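Local coordinates for nitrate transport protein (Parabacteroides distasonis, PDB 3HN0) that probably serves as the substrate-binding component of an ABC transporter, perhaps for nitrate or a related small solute, at residues T85-E90 and R239-Y244. Sequence-based numbering, arbitrary orientation. Where two conformers were deposited one is given.
With EDO (1,2-ethanediol), chain E.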
loop_
_atom_site.group_PDB
_atom_site.type_symbol
_atom_site.label_atom_id
_atom_site.label_comp_id
_atom_site.label_asym_id
_atom_site.label_seq_id
_atom_site.Cartn_x
_atom_site.Cartn_y
_atom_site.Cartn_z
ATOM N N THR A 85 7.072 8.490 -5.166
ATOM C CA THR A 85 8.188 9.073 -5.855
ATOM C C THR A 85 8.232 8.891 -7.354
ATOM O O THR A 85 8.956 9.624 -8.030
ATOM C CB THR A 85 9.540 8.601 -5.242
ATOM O OG1 THR A 85 9.741 7.242 -5.516
ATOM C CG2 THR A 85 9.546 8.768 -3.762
ATOM N N LEU A 86 7.505 7.911 -7.887
ATOM C CA LEU A 86 7.652 7.608 -9.299
ATOM C C LEU A 86 6.305 7.376 -9.976
ATOM O O LEU A 86 5.495 6.547 -9.557
ATOM C CB LEU A 86 8.592 6.418 -9.476
ATOM C CG LEU A 86 9.204 6.317 -10.862
ATOM C CD1 LEU A 86 10.190 7.526 -11.102
ATOM C CD2 LEU A 86 9.877 4.964 -11.028
ATOM N N TYR A 87 6.083 8.159 -11.040
ATOM C CA TYR A 87 4.896 8.047 -11.832
ATOM C C TYR A 87 5.186 7.955 -13.312
ATOM O O TYR A 87 6.163 8.500 -13.790
ATOM C CB TYR A 87 3.987 9.247 -11.551
ATOM C CG TYR A 87 3.421 9.271 -10.180
ATOM C CD1 TYR A 87 4.159 9.810 -9.109
ATOM C CD2 TYR A 87 2.141 8.754 -9.905
ATOM C CE1 TYR A 87 3.651 9.830 -7.809
ATOM C CE2 TYR A 87 1.651 8.769 -8.592
ATOM C CZ TYR A 87 2.399 9.316 -7.563
ATOM O OH TYR A 87 1.897 9.346 -6.276
ATOM N N LEU A 88 4.367 7.214 -14.053
ATOM C CA LEU A 88 4.518 7.141 -15.502
ATOM C C LEU A 88 3.624 8.175 -16.151
ATOM O O LEU A 88 2.425 8.231 -15.846
ATOM C CB LEU A 88 4.074 5.764 -15.979
ATOM C CG LEU A 88 4.099 5.421 -17.469
ATOM C CD1 LEU A 88 5.511 5.491 -18.025
ATOM C CD2 LEU A 88 3.469 4.026 -17.611
ATOM N N VAL A 89 4.171 8.942 -17.088
ATOM C CA VAL A 89 3.407 9.920 -17.843
ATOM C C VAL A 89 3.502 9.603 -19.339
ATOM O O VAL A 89 4.519 9.110 -19.813
ATOM C CB VAL A 89 3.896 11.362 -17.572
ATOM C CG1 VAL A 89 3.668 11.729 -16.112
ATOM C CG2 VAL A 89 5.418 11.557 -17.937
ATOM N N GLU A 90 2.427 9.879 -20.053
ATOM C CA GLU A 90 2.374 9.631 -21.478
ATOM C C GLU A 90 1.610 10.758 -22.149
ATOM O O GLU A 90 0.657 11.311 -21.572
ATOM C CB GLU A 90 1.735 8.255 -21.783
ATOM C CG GLU A 90 2.211 7.118 -20.874
ATOM C CD GLU A 90 1.749 5.735 -21.323
ATOM O OE1 GLU A 90 2.039 5.360 -22.487
ATOM O OE2 GLU A 90 1.125 5.012 -20.504
ATOM N N ARG A 239 0.500 13.592 -4.377
ATOM C CA ARG A 239 1.260 12.564 -5.071
ATOM C C ARG A 239 2.535 12.091 -4.355
ATOM O O ARG A 239 3.014 11.008 -4.601
ATOM C CB ARG A 239 1.591 13.002 -6.502
ATOM C CG ARG A 239 0.350 13.069 -7.388
ATOM C CD ARG A 239 0.697 13.153 -8.862
ATOM N NE ARG A 239 1.237 14.467 -9.160
ATOM C CZ ARG A 239 0.572 15.490 -9.712
ATOM N NH1 ARG A 239 -0.723 15.418 -10.048
ATOM N NH2 ARG A 239 1.216 16.611 -9.926
ATOM N N CYS A 240 3.096 12.933 -3.500
ATOM C CA CYS A 240 4.286 12.541 -2.753
ATOM C C CYS A 240 3.965 11.568 -1.635
ATOM O O CYS A 240 4.886 10.889 -1.143
ATOM C CB CYS A 240 5.010 13.770 -2.139
ATOM S SG CYS A 240 5.684 14.838 -3.414
ATOM N N LYS A 241 2.699 11.482 -1.208
ATOM C CA LYS A 241 2.324 10.473 -0.186
ATOM C C LYS A 241 3.244 10.609 1.056
ATOM O O LYS A 241 3.968 9.674 1.452
ATOM C CB LYS A 241 2.403 9.037 -0.748
ATOM C CG LYS A 241 1.462 8.762 -1.971
ATOM C CD LYS A 241 -0.013 8.926 -1.598
ATOM C CE LYS A 241 -0.976 8.635 -2.778
ATOM N NZ LYS A 241 -1.249 9.862 -3.576
ATOM N N ILE A 242 3.142 11.770 1.678
ATOM C CA ILE A 242 3.986 12.176 2.790
ATOM C C ILE A 242 3.408 11.592 4.090
ATOM O O ILE A 242 2.264 11.869 4.454
ATOM C CB ILE A 242 4.135 13.734 2.851
ATOM C CG1 ILE A 242 4.738 14.281 1.538
ATOM C CG2 ILE A 242 4.932 14.196 4.086
ATOM C CD1 ILE A 242 6.250 13.932 1.292
ATOM N N TYR A 243 4.233 10.819 4.794
ATOM C CA TYR A 243 3.864 10.198 6.062
ATOM C C TYR A 243 5.076 9.493 6.627
ATOM O O TYR A 243 5.743 8.740 5.908
ATOM C CB TYR A 243 2.774 9.168 5.846
ATOM C CG TYR A 243 2.212 8.556 7.112
ATOM C CD1 TYR A 243 1.284 9.244 7.878
ATOM C CD2 TYR A 243 2.575 7.271 7.539
ATOM C CE1 TYR A 243 0.724 8.681 9.024
ATOM C CE2 TYR A 243 2.005 6.706 8.687
ATOM C CZ TYR A 243 1.079 7.416 9.422
ATOM O OH TYR A 243 0.526 6.872 10.580
ATOM N N TYR A 244 5.356 9.696 7.903
ATOM C CA TYR A 244 6.530 9.068 8.478
ATOM C C TYR A 244 6.171 7.720 9.121
ATOM O O TYR A 244 5.306 7.642 10.005
ATOM C CB TYR A 244 7.231 9.999 9.486
ATOM C CG TYR A 244 8.446 9.331 10.043
ATOM C CD1 TYR A 244 9.594 9.255 9.307
ATOM C CD2 TYR A 244 8.410 8.709 11.277
ATOM C CE1 TYR A 244 10.702 8.602 9.795
ATOM C CE2 TYR A 244 9.534 8.112 11.797
ATOM C CZ TYR A 244 10.652 8.021 11.046
ATOM O OH TYR A 244 11.797 7.413 11.517
HETATM C C1 EDO E . 2.025 12.238 11.113
HETATM O O1 EDO E . 1.661 10.998 11.715
HETATM C C2 EDO E . 2.487 12.082 9.675
HETATM O O2 EDO E . 3.628 11.233 9.554
HETATM O O HOH W 1 -1.101 9.621 -6.359
#
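Tyr87 and Arg239 illustrate how a single tyrosine can tie a strand to a helix end remote in sequence. The direct polar link is one hydrogen bond: Tyr87 OH donates to Arg239 O over 2.6 Å, lying in the carbonyl plane on a lone pair, with a C=O...donor angle of 122°. A water adds an indirect link, donating to Tyr87 OH at 3.0 Å and accepting from Lys241 NZ at 2.8 Å. The hydroxyl thus donates to the carbonyl and accepts from the water, which defines the direction of its proton. The ammonium group also bonds to Glu238 O, folding the lysine back over the helix terminus, where Lys241 breaks the helical run with a positive phi.

Nonpolar contact comes from the arginine stem. Arg239 CB lies 3.9 Å from Tyr87 CZ, and CD sits over one face of the ring. The chain bends at chi3 (-72°), the guanidinium plane stands 76° from the ring, and NE forms a salt bridge with Glu151. A phenylalanine here in place of Tyr87 would probably leave Arg239 O and the bridging water without their phenol partner.

Leu154 of helix 153-160 and Ile166 of strand 165-169 touch both side chains. Consistent with the two-lobed fold of periplasmic binding proteins, the contact lies near where the chain crosses between lobes, joining the three-stranded sheet containing strand 87-90 to helix 234-240, just before strand 242-246 at the margin of the larger mixed sheet.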